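Local coordinates for protein EmGH1 (Erythrobacter marinus, PDB 5Z87) that probably hydrolyses beta-glucosidic bonds, as a family 3 glycoside hydrolase whose relatives release sugars from the ends of glucosides and small oligosaccharides, at residues F247-M257 and A279-V287. Sequence-based numbering, arbitrary orientation.
Sequences FAPSHIGPVEM and ASHGEIDGV
The carbonyl O of E283 takes a nearly straight hydrogen bond from S250 N of the facing loop (N to O 3.1 Å, 168°), and P249 CA adds a weaker, bent CA-H...O contact. Two waters extend this tie along the chains. One links F247 O to E283 N; the other bridges S250 O and D285 N while sitting over one face of the H251 ring. At one end the F247 and H281 rings form an offset stack, centroids 4.1 Å apart and planes at 4°, the CE2 rim of F247 lying over CG and CD2 of H281. Both CG atoms stand anti to their own carbonyl carbons (chi1 -73° in each), which brings ring over ring. H281 ND1 is hydrogen-bonded to D316, and H281 lines the pocket that holds a dithiothreitol molecule. In the middle, E283 CG lies against P249 CB (3.6 Å), while its bent chain returns OE1 to G286 N, which donates to it from above the carboxylate plane (2.7 Å). The same OE1 forms a salt bridge with K643 of the second subunit. Were E283 an alanine, that lysine is likely to lose this carboxylate partner, G286 N its side-chain acceptor in the I284-V287 type I' turn, and the proline ring the carbon packing of E283 CG. At the far end, M257 CE presses on I284 CD1 at a tight 3.5 Å. The chemistry thus grades from aromatic stacking at the pocket of the family 3 N-terminal domain, through backbone and water bonds and, at E283, a salt bridge to the second subunit, to an apolar end at M257 and I284.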
ATOM      1  N   PHE A 247       3.492   7.056 -11.569  1.00 20.72           N
ATOM      2  CA  PHE A 247       3.361   8.454 -11.153  1.00 21.20           C
ATOM      3  C   PHE A 247       2.708   8.614  -9.769  1.00 26.27           C
ATOM      4  O   PHE A 247       2.733   9.717  -9.234  1.00 20.36           O
ATOM      5  CB  PHE A 247       2.565   9.334 -12.140  1.00 22.13           C
ATOM      6  CG  PHE A 247       3.292   9.659 -13.415  1.00 23.49           C
ATOM      7  CD1 PHE A 247       3.206   8.807 -14.520  1.00 22.56           C
ATOM      8  CD2 PHE A 247       4.014  10.847 -13.533  1.00 20.88           C
ATOM      9  CE1 PHE A 247       3.856   9.109 -15.710  1.00 21.46           C
ATOM     10  CE2 PHE A 247       4.673  11.166 -14.712  1.00 20.62           C
ATOM     11  CZ  PHE A 247       4.601  10.294 -15.806  1.00 27.22           C
ATOM     12  N   ALA A 248       2.110   7.570  -9.181  1.00 19.00           N
ATOM     13  CA  ALA A 248       1.315   7.753  -7.970  1.00 18.63           C
ATOM     14  C   ALA A 248       2.223   7.988  -6.761  1.00 22.20           C
ATOM     15  O   ALA A 248       3.380   7.562  -6.746  1.00 18.65           O
ATOM     16  CB  ALA A 248       0.403   6.543  -7.721  1.00 11.99           C
ATOM     17  N   PRO A 249       1.710   8.655  -5.729  1.00 19.50           N
ATOM     18  CA  PRO A 249       2.548   8.963  -4.570  1.00 15.20           C
ATOM     19  C   PRO A 249       3.068   7.707  -3.910  1.00 16.43           C
ATOM     20  O   PRO A 249       2.477   6.628  -3.992  1.00 20.55           O
ATOM     21  CB  PRO A 249       1.603   9.725  -3.629  1.00 16.07           C
ATOM     22  CG  PRO A 249       0.577  10.324  -4.551  1.00 17.31           C
ATOM     23  CD  PRO A 249       0.363   9.239  -5.599  1.00 17.47           C
ATOM     24  N   SER A 250       4.191   7.874  -3.229  1.00 14.01           N
ATOM     25  CA  SER A 250       4.778   6.849  -2.386  1.00 18.95           C
ATOM     26  C   SER A 250       4.643   7.288  -0.937  1.00 22.06           C
ATOM     27  O   SER A 250       4.707   8.487  -0.635  1.00 18.56           O
ATOM     28  CB  SER A 250       6.251   6.628  -2.729  1.00 15.56           C
ATOM     29  OG  SER A 250       6.376   6.319  -4.104  1.00 17.00           O
ATOM     30  N   HIS A 251       4.433   6.316  -0.059  1.00 18.99           N
ATOM     31  CA  HIS A 251       4.312   6.543   1.375  1.00 21.93           C
ATOM     32  C   HIS A 251       5.527   5.897   2.021  1.00 19.31           C
ATOM     33  O   HIS A 251       5.553   4.688   2.254  1.00 21.12           O
ATOM     34  CB  HIS A 251       3.001   5.989   1.921  1.00 17.86           C
ATOM     35  CG  HIS A 251       1.790   6.651   1.343  1.00 21.19           C
ATOM     36  ND1 HIS A 251       0.891   7.354   2.114  1.00 20.79           N
ATOM     37  CD2 HIS A 251       1.348   6.745   0.065  1.00 20.92           C
ATOM     38  CE1 HIS A 251      -0.066   7.838   1.338  1.00 22.47           C
ATOM     39  NE2 HIS A 251       0.186   7.482   0.091  1.00 20.93           N
ATOM     40  N   ILE A 252       6.541   6.712   2.287  1.00 18.87           N
ATOM     41  CA  ILE A 252       7.836   6.248   2.766  1.00 21.94           C
ATOM     42  C   ILE A 252       8.220   7.109   3.963  1.00 21.58           C
ATOM     43  O   ILE A 252       8.340   8.332   3.834  1.00 23.78           O
ATOM     44  CB  ILE A 252       8.906   6.329   1.661  1.00 20.17           C
ATOM     45  CG1 ILE A 252       8.399   5.640   0.390  1.00 20.71           C
ATOM     46  CG2 ILE A 252      10.213   5.690   2.116  1.00 17.20           C
ATOM     47  CD1 ILE A 252       9.350   5.726  -0.804  1.00 17.02           C
ATOM     48  N   GLY A 253       8.362   6.482   5.128  1.00 20.80           N
ATOM     49  CA  GLY A 253       8.862   7.155   6.304  1.00 18.94           C
ATOM     50  C   GLY A 253      10.357   7.406   6.195  1.00 24.73           C
ATOM     51  O   GLY A 253      11.048   6.813   5.349  1.00 21.00           O
ATOM     52  N   PRO A 254      10.889   8.294   7.044  1.00 24.71           N
ATOM     53  CA  PRO A 254      12.324   8.629   6.940  1.00 26.84           C
ATOM     54  C   PRO A 254      13.254   7.473   7.276  1.00 22.20           C
ATOM     55  O   PRO A 254      14.311   7.353   6.649  1.00 19.86           O
ATOM     56  CB  PRO A 254      12.493   9.799   7.920  1.00 26.26           C
ATOM     57  CG  PRO A 254      11.279   9.726   8.831  1.00 25.21           C
ATOM     58  CD  PRO A 254      10.175   9.189   7.973  1.00 25.20           C
ATOM     59  N   VAL A 255      12.898   6.599   8.216  1.00 20.08           N
ATOM     60  CA  VAL A 255      13.781   5.477   8.512  1.00 21.81           C
ATOM     61  C   VAL A 255      13.723   4.444   7.396  1.00 22.53           C
ATOM     62  O   VAL A 255      14.758   3.932   6.947  1.00 21.19           O
ATOM     63  CB  VAL A 255      13.431   4.867   9.880  1.00 28.81           C
ATOM     64  CG1 VAL A 255      14.323   3.687  10.163  1.00 21.43           C
ATOM     65  CG2 VAL A 255      13.582   5.924  10.972  1.00 23.86           C
ATOM     66  N   GLU A 256      12.515   4.128   6.928  1.00 22.16           N
ATOM     67  CA  GLU A 256      12.356   3.295   5.741  1.00 19.41           C
ATOM     68  C   GLU A 256      13.163   3.859   4.567  1.00 21.23           C
ATOM     69  O   GLU A 256      13.911   3.133   3.905  1.00 17.22           O
ATOM     70  CB  GLU A 256      10.869   3.196   5.390  1.00 18.67           C
ATOM     71  CG  GLU A 256      10.571   2.382   4.135  1.00 27.65           C
ATOM     72  CD  GLU A 256       9.114   2.482   3.699  1.00 26.37           C
ATOM     73  OE1 GLU A 256       8.404   3.367   4.206  1.00 25.42           O
ATOM     74  OE2 GLU A 256       8.676   1.678   2.843  1.00 29.15           O
ATOM     75  N   MET A 257      13.052   5.169   4.324  1.00 19.41           N
ATOM     76  CA  MET A 257      13.803   5.793   3.234  1.00 20.23           C
ATOM     77  C   MET A 257      15.309   5.586   3.393  1.00 19.14           C
ATOM     78  O   MET A 257      16.006   5.262   2.425  1.00 19.92           O
ATOM     79  CB  MET A 257      13.465   7.280   3.165  1.00 19.98           C
ATOM     80  CG  MET A 257      14.284   8.043   2.154  1.00 22.18           C
ATOM     81  SD  MET A 257      13.880   7.687   0.431  1.00 23.08           S
ATOM     82  CE  MET A 257      12.299   8.479   0.246  1.00 16.98           C
ATOM     83  N   ALA A 279      15.963  12.526 -10.817  1.00 13.99           N
ATOM     84  CA  ALA A 279      14.920  12.579  -9.803  1.00 19.90           C
ATOM     85  C   ALA A 279      13.661  11.863 -10.290  1.00 22.76           C
ATOM     86  O   ALA A 279      13.536  11.499 -11.460  1.00 22.01           O
ATOM     87  CB  ALA A 279      14.599  14.030  -9.431  1.00 16.16           C
ATOM     88  N   SER A 280      12.703  11.703  -9.381  1.00 21.40           N
ATOM     89  CA  SER A 280      11.520  10.877  -9.593  1.00 16.18           C
ATOM     90  C   SER A 280      10.292  11.692 -10.007  1.00 19.00           C
ATOM     91  O   SER A 280      10.100  12.831  -9.574  1.00 23.65           O
ATOM     92  CB  SER A 280      11.217  10.089  -8.311  1.00 18.79           C
ATOM     93  OG  SER A 280       9.914   9.530  -8.335  1.00 23.65           O
ATOM     94  N   HIS A 281       9.439  11.067 -10.832  1.00 22.08           N
ATOM     95  CA  HIS A 281       8.137  11.639 -11.188  1.00 20.46           C
ATOM     96  C   HIS A 281       7.331  12.041  -9.961  1.00 16.26           C
ATOM     97  O   HIS A 281       6.561  13.011  -9.996  1.00 19.22           O
ATOM     98  CB  HIS A 281       7.279  10.616 -11.956  1.00 21.25           C
ATOM     99  CG  HIS A 281       7.699  10.359 -13.370  1.00 20.70           C
ATOM    100  ND1 HIS A 281       8.416  11.263 -14.122  1.00 23.49           N
ATOM    101  CD2 HIS A 281       7.454   9.301 -14.185  1.00 23.65           C
ATOM    102  CE1 HIS A 281       8.617  10.766 -15.331  1.00 24.84           C
ATOM    103  NE2 HIS A 281       8.046   9.575 -15.396  1.00 23.00           N
ATOM    104  N   GLY A 282       7.429  11.254  -8.895  1.00 14.67           N
ATOM    105  CA  GLY A 282       6.401  11.211  -7.880  1.00 18.11           C
ATOM    106  C   GLY A 282       6.614  12.187  -6.739  1.00 20.54           C
ATOM    107  O   GLY A 282       7.528  13.013  -6.737  1.00 20.12           O
ATOM    108  N   GLU A 283       5.724  12.079  -5.757  1.00 18.53           N
ATOM    109  CA  GLU A 283       5.716  12.868  -4.536  1.00 18.59           C
ATOM    110  C   GLU A 283       5.727  11.929  -3.338  1.00 20.60           C
ATOM    111  O   GLU A 283       5.263  10.788  -3.416  1.00 22.59           O
ATOM    112  CB  GLU A 283       4.469  13.754  -4.470  1.00 16.98           C
ATOM    113  CG  GLU A 283       3.208  12.896  -4.262  1.00 24.11           C
ATOM    114  CD  GLU A 283       2.143  13.533  -3.374  1.00 24.40           C
ATOM    115  OE1 GLU A 283       2.113  13.172  -2.181  1.00 29.20           O
ATOM    116  OE2 GLU A 283       1.290  14.304  -3.868  1.00 24.19           O
ATOM    117  N   ILE A 284       6.239  12.427  -2.219  1.00 18.81           N
ATOM    118  CA  ILE A 284       6.129  11.758  -0.927  1.00 14.84           C
ATOM    119  C   ILE A 284       5.519  12.749   0.053  1.00 23.31           C
ATOM    120  O   ILE A 284       6.081  13.827   0.280  1.00 21.93           O
ATOM    121  CB  ILE A 284       7.487  11.256  -0.415  1.00 20.27           C
ATOM    122  CG1 ILE A 284       8.073  10.255  -1.407  1.00 15.74           C
ATOM    123  CG2 ILE A 284       7.358  10.693   1.006  1.00 14.66           C
ATOM    124  CD1 ILE A 284       9.504   9.976  -1.186  1.00 15.58           C
ATOM    125  N   ASP A 285       4.362  12.394   0.618  1.00 24.17           N
ATOM    126  CA  ASP A 285       3.684  13.249   1.588  1.00 18.46           C
ATOM    127  C   ASP A 285       3.477  14.654   1.029  1.00 20.25           C
ATOM    128  O   ASP A 285       3.627  15.649   1.734  1.00 21.00           O
ATOM    129  CB  ASP A 285       4.458  13.292   2.907  1.00 12.80           C
ATOM    130  CG  ASP A 285       3.563  13.577   4.104  1.00 24.07           C
ATOM    131  OD1 ASP A 285       2.368  13.217   4.046  1.00 19.76           O
ATOM    132  OD2 ASP A 285       4.055  14.177   5.096  1.00 20.69           O
ATOM    133  N   GLY A 286       3.161  14.733  -0.266  1.00 20.01           N
ATOM    134  CA  GLY A 286       2.880  15.990  -0.930  1.00 20.49           C
ATOM    135  C   GLY A 286       4.077  16.744  -1.496  1.00 19.90           C
ATOM    136  O   GLY A 286       3.883  17.810  -2.091  1.00 19.86           O
ATOM    137  N   VAL A 287       5.300  16.242  -1.346  1.00 14.16           N
ATOM    138  CA  VAL A 287       6.493  16.940  -1.819  1.00 19.04           C
ATOM    139  C   VAL A 287       6.942  16.278  -3.122  1.00 13.97           C
ATOM    140  O   VAL A 287       7.431  15.142  -3.081  1.00 20.96           O
ATOM    141  CB  VAL A 287       7.632  16.909  -0.790  1.00 18.24           C
ATOM    142  CG1 VAL A 287       8.860  17.609  -1.359  1.00 17.85           C
ATOM    143  CG2 VAL A 287       7.215  17.562   0.508  1.00 17.94           C
TER
HETATM  144  O   HOH W   1       2.984  11.160  -7.107  1.00 20.45           O
HETATM  145  O   HOH W   2       2.633  10.084   0.471  1.00 18.22           O